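Local coordinates for uncharacterized protein (Paraburkholderia phytofirmans, PDB 5T11) that is a periplasmic lipoprotein, PelC, which assembles into a dodecamer and, as in Pseudomonas, probably guides Pel polysaccharide export across the outer membrane, at residues N87-W99 / P109-S121. The protein carries 1 engineered substitution. Numbering follows the deposited sequence.
Sequences NARYVLSGAVEEW and PVVGVTFELIDVS
Glu-97 and Thr-114 meet where the pairing of two neighbouring strands slips by one residue, and the glutamate shows how a side chain at a bulge can reach across to the partner strand. Its CB lies 3.9 Å from Gly-112 O. CG sits beside the backbone N, and a bend at chi2 (82°) brings the carboxylate across Thr-114 at about a right angle. There Glu-97 OE1 rests on the backbone of Val-113, 3.2 Å from its CA, while OE2 accepts a hydrogen bond of 2.6 Å from Thr-114 OG1, which meets OE2 on the syn side of the carboxylate, 15° out of its plane. Glu-97 belongs to a classic beta bulge in the antiparallel hairpin of 90-99 and 109-119, the central part of a mixed sheet: Glu-97 N and Glu-98 N both donate hydrogen bonds to Gly-112 O, from the same face of its plane. The extended Glu-98 side chain crosses that of Val-110 obliquely, Glu-98 OE2 3.3 Å from Val-110 CG2; OE2 also hydrogen-bonds Tyr-101 OH, and OE1 Ser-142 N, both of a second subunit in the dodecamer. Toward the other end, Leu-117 CD2 lies over one face of the Tyr-90 ring, toward the rim, in a CH-pi contact, and Arg-89 CG is likewise offset over the opposite face.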
loop_
_atom_site.group_PDB
_atom_site.type_symbol
_atom_site.label_atom_id
_atom_site.label_comp_id
_atom_site.label_asym_id
_atom_site.label_seq_id
_atom_site.Cartn_x
_atom_site.Cartn_y
_atom_site.Cartn_z
ATOM N N ASN B 87 -37.335 -17.392 -36.423
ATOM C CA ASN B 87 -38.516 -18.256 -36.294
ATOM C C ASN B 87 -38.416 -19.190 -35.088
ATOM O O ASN B 87 -38.894 -20.326 -35.125
ATOM C CB ASN B 87 -38.769 -19.055 -37.573
ATOM C CG ASN B 87 -38.945 -18.168 -38.771
ATOM O OD1 ASN B 87 -39.909 -17.406 -38.852
ATOM N ND2 ASN B 87 -38.015 -18.256 -39.718
ATOM N N ALA B 88 -37.794 -18.707 -34.009
ATOM C CA ALA B 88 -37.810 -19.437 -32.750
ATOM C C ALA B 88 -39.233 -19.563 -32.224
ATOM O O ALA B 88 -40.033 -18.628 -32.303
ATOM C CB ALA B 88 -36.935 -18.728 -31.706
ATOM N N ARG B 89 -39.548 -20.731 -31.671
ATOM C CA ARG B 89 -40.826 -20.869 -30.988
ATOM C C ARG B 89 -40.773 -20.324 -29.561
ATOM O O ARG B 89 -41.774 -19.778 -29.077
ATOM C CB ARG B 89 -41.273 -22.333 -30.995
ATOM C CG ARG B 89 -42.746 -22.523 -30.620
ATOM C CD ARG B 89 -43.144 -23.984 -30.692
ATOM N NE ARG B 89 -44.482 -24.225 -30.156
ATOM C CZ ARG B 89 -45.082 -25.412 -30.171
ATOM N NH1 ARG B 89 -44.462 -26.460 -30.699
ATOM N NH2 ARG B 89 -46.298 -25.552 -29.662
ATOM N N TYR B 90 -39.633 -20.460 -28.876
ATOM C CA TYR B 90 -39.465 -19.947 -27.515
ATOM C C TYR B 90 -38.152 -19.186 -27.377
ATOM O O TYR B 90 -37.192 -19.420 -28.118
ATOM C CB TYR B 90 -39.476 -21.066 -26.462
ATOM C CG TYR B 90 -40.706 -21.937 -26.459
ATOM C CD1 TYR B 90 -41.899 -21.484 -25.908
ATOM C CD2 TYR B 90 -40.674 -23.217 -26.994
ATOM C CE1 TYR B 90 -43.029 -22.279 -25.901
ATOM C CE2 TYR B 90 -41.799 -24.023 -26.986
ATOM C CZ TYR B 90 -42.977 -23.546 -26.439
ATOM O OH TYR B 90 -44.111 -24.333 -26.424
ATOM N N VAL B 91 -38.119 -18.280 -26.398
ATOM C CA VAL B 91 -36.912 -17.569 -25.994
ATOM C C VAL B 91 -36.610 -17.936 -24.545
ATOM O O VAL B 91 -37.508 -17.905 -23.692
ATOM C CB VAL B 91 -37.058 -16.042 -26.145
ATOM C CG1 VAL B 91 -36.036 -15.318 -25.298
ATOM C CG2 VAL B 91 -36.871 -15.641 -27.577
ATOM N N LEU B 92 -35.361 -18.307 -24.279
ATOM C CA LEU B 92 -34.871 -18.508 -22.924
ATOM C C LEU B 92 -34.067 -17.274 -22.540
ATOM O O LEU B 92 -33.100 -16.922 -23.226
ATOM C CB LEU B 92 -34.010 -19.767 -22.808
ATOM C CG LEU B 92 -33.513 -20.013 -21.373
ATOM C CD1 LEU B 92 -34.622 -20.619 -20.532
ATOM C CD2 LEU B 92 -32.231 -20.866 -21.292
ATOM N N SER B 93 -34.502 -16.595 -21.487
ATOM C CA SER B 93 -33.813 -15.447 -20.930
ATOM C C SER B 93 -33.629 -15.692 -19.435
ATOM O O SER B 93 -33.968 -16.762 -18.917
ATOM C CB SER B 93 -34.590 -14.154 -21.201
ATOM O OG SER B 93 -33.788 -13.020 -20.916
ATOM N N GLY B 94 -33.100 -14.701 -18.735
ATOM C CA GLY B 94 -32.927 -14.826 -17.299
ATOM C C GLY B 94 -31.886 -13.841 -16.794
ATOM O O GLY B 94 -31.601 -12.834 -17.442
ATOM N N ALA B 95 -31.334 -14.162 -15.622
ATOM C CA ALA B 95 -30.351 -13.303 -14.976
ATOM C C ALA B 95 -29.469 -14.120 -14.040
ATOM O O ALA B 95 -29.901 -15.131 -13.465
ATOM C CB ALA B 95 -31.021 -12.171 -14.190
ATOM N N VAL B 96 -28.234 -13.653 -13.879
ATOM C CA VAL B 96 -27.293 -14.220 -12.924
ATOM C C VAL B 96 -27.246 -13.299 -11.704
ATOM O O VAL B 96 -26.861 -12.127 -11.809
ATOM C CB VAL B 96 -25.906 -14.406 -13.558
ATOM C CG1 VAL B 96 -24.929 -14.996 -12.557
ATOM C CG2 VAL B 96 -26.024 -15.311 -14.820
ATOM N N GLU B 97 -27.676 -13.820 -10.551
ATOM C CA GLU B 97 -27.663 -13.076 -9.294
ATOM C C GLU B 97 -26.373 -13.260 -8.513
ATOM O O GLU B 97 -26.041 -12.413 -7.671
ATOM C CB GLU B 97 -28.848 -13.499 -8.401
ATOM C CG GLU B 97 -30.225 -13.071 -8.939
ATOM C CD GLU B 97 -30.766 -14.015 -10.006
ATOM O OE1 GLU B 97 -30.468 -15.232 -9.930
ATOM O OE2 GLU B 97 -31.476 -13.542 -10.928
ATOM N N GLU B 98 -25.636 -14.338 -8.767
ATOM C CA GLU B 98 -24.395 -14.591 -8.048
ATOM C C GLU B 98 -23.576 -15.588 -8.847
ATOM O O GLU B 98 -24.121 -16.543 -9.415
ATOM C CB GLU B 98 -24.670 -15.124 -6.634
ATOM C CG GLU B 98 -23.423 -15.464 -5.849
ATOM C CD GLU B 98 -23.661 -15.488 -4.328
ATOM O OE1 GLU B 98 -24.669 -16.097 -3.881
ATOM O OE2 GLU B 98 -22.829 -14.896 -3.581
ATOM N N TRP B 99 -22.272 -15.364 -8.881
ATOM C CA TRP B 99 -21.363 -16.155 -9.699
ATOM C C TRP B 99 -19.938 -15.798 -9.303
ATOM O O TRP B 99 -19.274 -15.019 -9.998
ATOM C CB TRP B 99 -21.617 -15.858 -11.177
ATOM C CG TRP B 99 -20.962 -16.758 -12.218
ATOM C CD1 TRP B 99 -19.633 -16.819 -12.545
ATOM C CD2 TRP B 99 -21.639 -17.649 -13.131
ATOM N NE1 TRP B 99 -19.438 -17.711 -13.580
ATOM C CE2 TRP B 99 -20.648 -18.241 -13.952
ATOM C CE3 TRP B 99 -22.979 -18.027 -13.307
ATOM C CZ2 TRP B 99 -20.960 -19.181 -14.951
ATOM C CZ3 TRP B 99 -23.286 -18.959 -14.300
ATOM C CH2 TRP B 99 -22.273 -19.518 -15.112
ATOM N N PRO B 109 -17.165 -21.727 -4.215
ATOM C CA PRO B 109 -17.968 -21.155 -5.308
ATOM C C PRO B 109 -19.443 -21.084 -4.945
ATOM O O PRO B 109 -19.978 -21.946 -4.247
ATOM C CB PRO B 109 -17.743 -22.140 -6.467
ATOM C CG PRO B 109 -17.425 -23.460 -5.787
ATOM C CD PRO B 109 -16.628 -23.060 -4.547
ATOM N N VAL B 110 -20.103 -20.037 -5.432
ATOM C CA VAL B 110 -21.528 -19.826 -5.203
ATOM C C VAL B 110 -22.159 -19.313 -6.497
ATOM O O VAL B 110 -21.595 -18.446 -7.173
ATOM C CB VAL B 110 -21.777 -18.846 -4.031
ATOM C CG1 VAL B 110 -21.347 -19.459 -2.696
ATOM C CG2 VAL B 110 -21.003 -17.572 -4.248
ATOM N N VAL B 111 -23.336 -19.842 -6.835
ATOM C CA VAL B 111 -24.034 -19.511 -8.080
ATOM C C VAL B 111 -25.516 -19.296 -7.796
ATOM O O VAL B 111 -26.150 -20.110 -7.112
ATOM C CB VAL B 111 -23.870 -20.623 -9.137
ATOM C CG1 VAL B 111 -24.658 -20.288 -10.415
ATOM C CG2 VAL B 111 -22.383 -20.842 -9.461
ATOM N N GLY B 112 -26.071 -18.206 -8.328
ATOM C CA GLY B 112 -27.507 -17.965 -8.297
ATOM C C GLY B 112 -27.987 -17.518 -9.673
ATOM O O GLY B 112 -27.364 -16.631 -10.269
ATOM N N VAL B 113 -29.057 -18.141 -10.205
ATOM C CA VAL B 113 -29.561 -17.881 -11.555
ATOM C C VAL B 113 -31.085 -17.935 -11.555
ATOM O O VAL B 113 -31.700 -18.722 -10.828
ATOM C CB VAL B 113 -29.027 -18.888 -12.600
ATOM C CG1 VAL B 113 -27.536 -18.751 -12.777
ATOM C CG2 VAL B 113 -29.397 -20.321 -12.207
ATOM N N THR B 114 -31.694 -17.094 -12.391
ATOM C CA THR B 114 -33.122 -17.152 -12.682
ATOM C C THR B 114 -33.298 -17.276 -14.194
ATOM O O THR B 114 -32.536 -16.682 -14.964
ATOM C CB THR B 114 -33.853 -15.906 -12.149
ATOM O OG1 THR B 114 -33.126 -14.732 -12.535
ATOM C CG2 THR B 114 -33.966 -15.935 -10.613
ATOM N N PHE B 115 -34.288 -18.057 -14.624
ATOM C CA PHE B 115 -34.560 -18.273 -16.044
ATOM C C PHE B 115 -36.046 -18.094 -16.324
ATOM O O PHE B 115 -36.890 -18.385 -15.467
ATOM C CB PHE B 115 -34.160 -19.686 -16.517
ATOM C CG PHE B 115 -32.678 -19.913 -16.622
ATOM C CD1 PHE B 115 -31.966 -19.456 -17.733
ATOM C CD2 PHE B 115 -32.000 -20.633 -15.642
ATOM C CE1 PHE B 115 -30.594 -19.669 -17.835
ATOM C CE2 PHE B 115 -30.625 -20.846 -15.737
ATOM C CZ PHE B 115 -29.924 -20.366 -16.836
ATOM N N GLU B 116 -36.361 -17.630 -17.541
ATOM C CA GLU B 116 -37.729 -17.558 -18.048
ATOM C C GLU B 116 -37.755 -18.114 -19.464
ATOM O O GLU B 116 -36.841 -17.857 -20.256
ATOM C CB GLU B 116 -38.294 -16.114 -18.082
ATOM C CG GLU B 116 -38.331 -15.386 -16.760
ATOM C CD GLU B 116 -37.030 -14.656 -16.460
ATOM O OE1 GLU B 116 -36.407 -14.123 -17.405
ATOM O OE2 GLU B 116 -36.632 -14.623 -15.277
ATOM N N LEU B 117 -38.805 -18.862 -19.787
ATOM C CA LEU B 117 -39.059 -19.309 -21.149
ATOM C C LEU B 117 -40.254 -18.537 -21.689
ATOM O O LEU B 117 -41.352 -18.601 -21.116
ATOM C CB LEU B 117 -39.317 -20.814 -21.205
ATOM C CG LEU B 117 -39.360 -21.377 -22.628
ATOM C CD1 LEU B 117 -37.948 -21.367 -23.217
ATOM C CD2 LEU B 117 -39.960 -22.770 -22.647
ATOM N N ILE B 118 -40.050 -17.824 -22.794
ATOM C CA ILE B 118 -41.058 -16.930 -23.353
ATOM C C ILE B 118 -41.594 -17.509 -24.659
ATOM O O ILE B 118 -40.821 -17.948 -25.518
ATOM C CB ILE B 118 -40.487 -15.516 -23.558
ATOM C CG1 ILE B 118 -40.128 -14.905 -22.190
ATOM C CG2 ILE B 118 -41.486 -14.641 -24.310
ATOM C CD1 ILE B 118 -38.961 -13.944 -22.223
ATOM N N ASP B 119 -42.924 -17.535 -24.789
ATOM C CA ASP B 119 -43.604 -17.879 -26.036
ATOM C C ASP B 119 -43.406 -16.732 -27.022
ATOM O O ASP B 119 -43.859 -15.611 -26.773
ATOM C CB ASP B 119 -45.088 -18.127 -25.761
ATOM C CG ASP B 119 -45.866 -18.620 -26.987
ATOM O OD1 ASP B 119 -45.608 -18.165 -28.122
ATOM O OD2 ASP B 119 -46.769 -19.468 -26.806
ATOM N N VAL B 120 -42.732 -17.002 -28.146
ATOM C CA VAL B 120 -42.407 -15.919 -29.067
ATOM C C VAL B 120 -43.674 -15.346 -29.693
ATOM O O VAL B 120 -43.785 -14.126 -29.872
ATOM C CB VAL B 120 -41.390 -16.399 -30.130
ATOM C CG1 VAL B 120 -41.163 -15.332 -31.184
ATOM C CG2 VAL B 120 -40.050 -16.740 -29.469
ATOM N N SER B 121 -44.672 -16.195 -29.981
ATOM C CA SER B 121 -45.856 -15.736 -30.703
ATOM C C SER B 121 -46.688 -14.727 -29.911
ATOM O O SER B 121 -47.458 -13.972 -30.516
ATOM C CB SER B 121 -46.735 -16.934 -31.120
ATOM O OG SER B 121 -47.331 -17.561 -29.990
HETATM O O HOH W 1 -44.437 -19.460 -29.983
#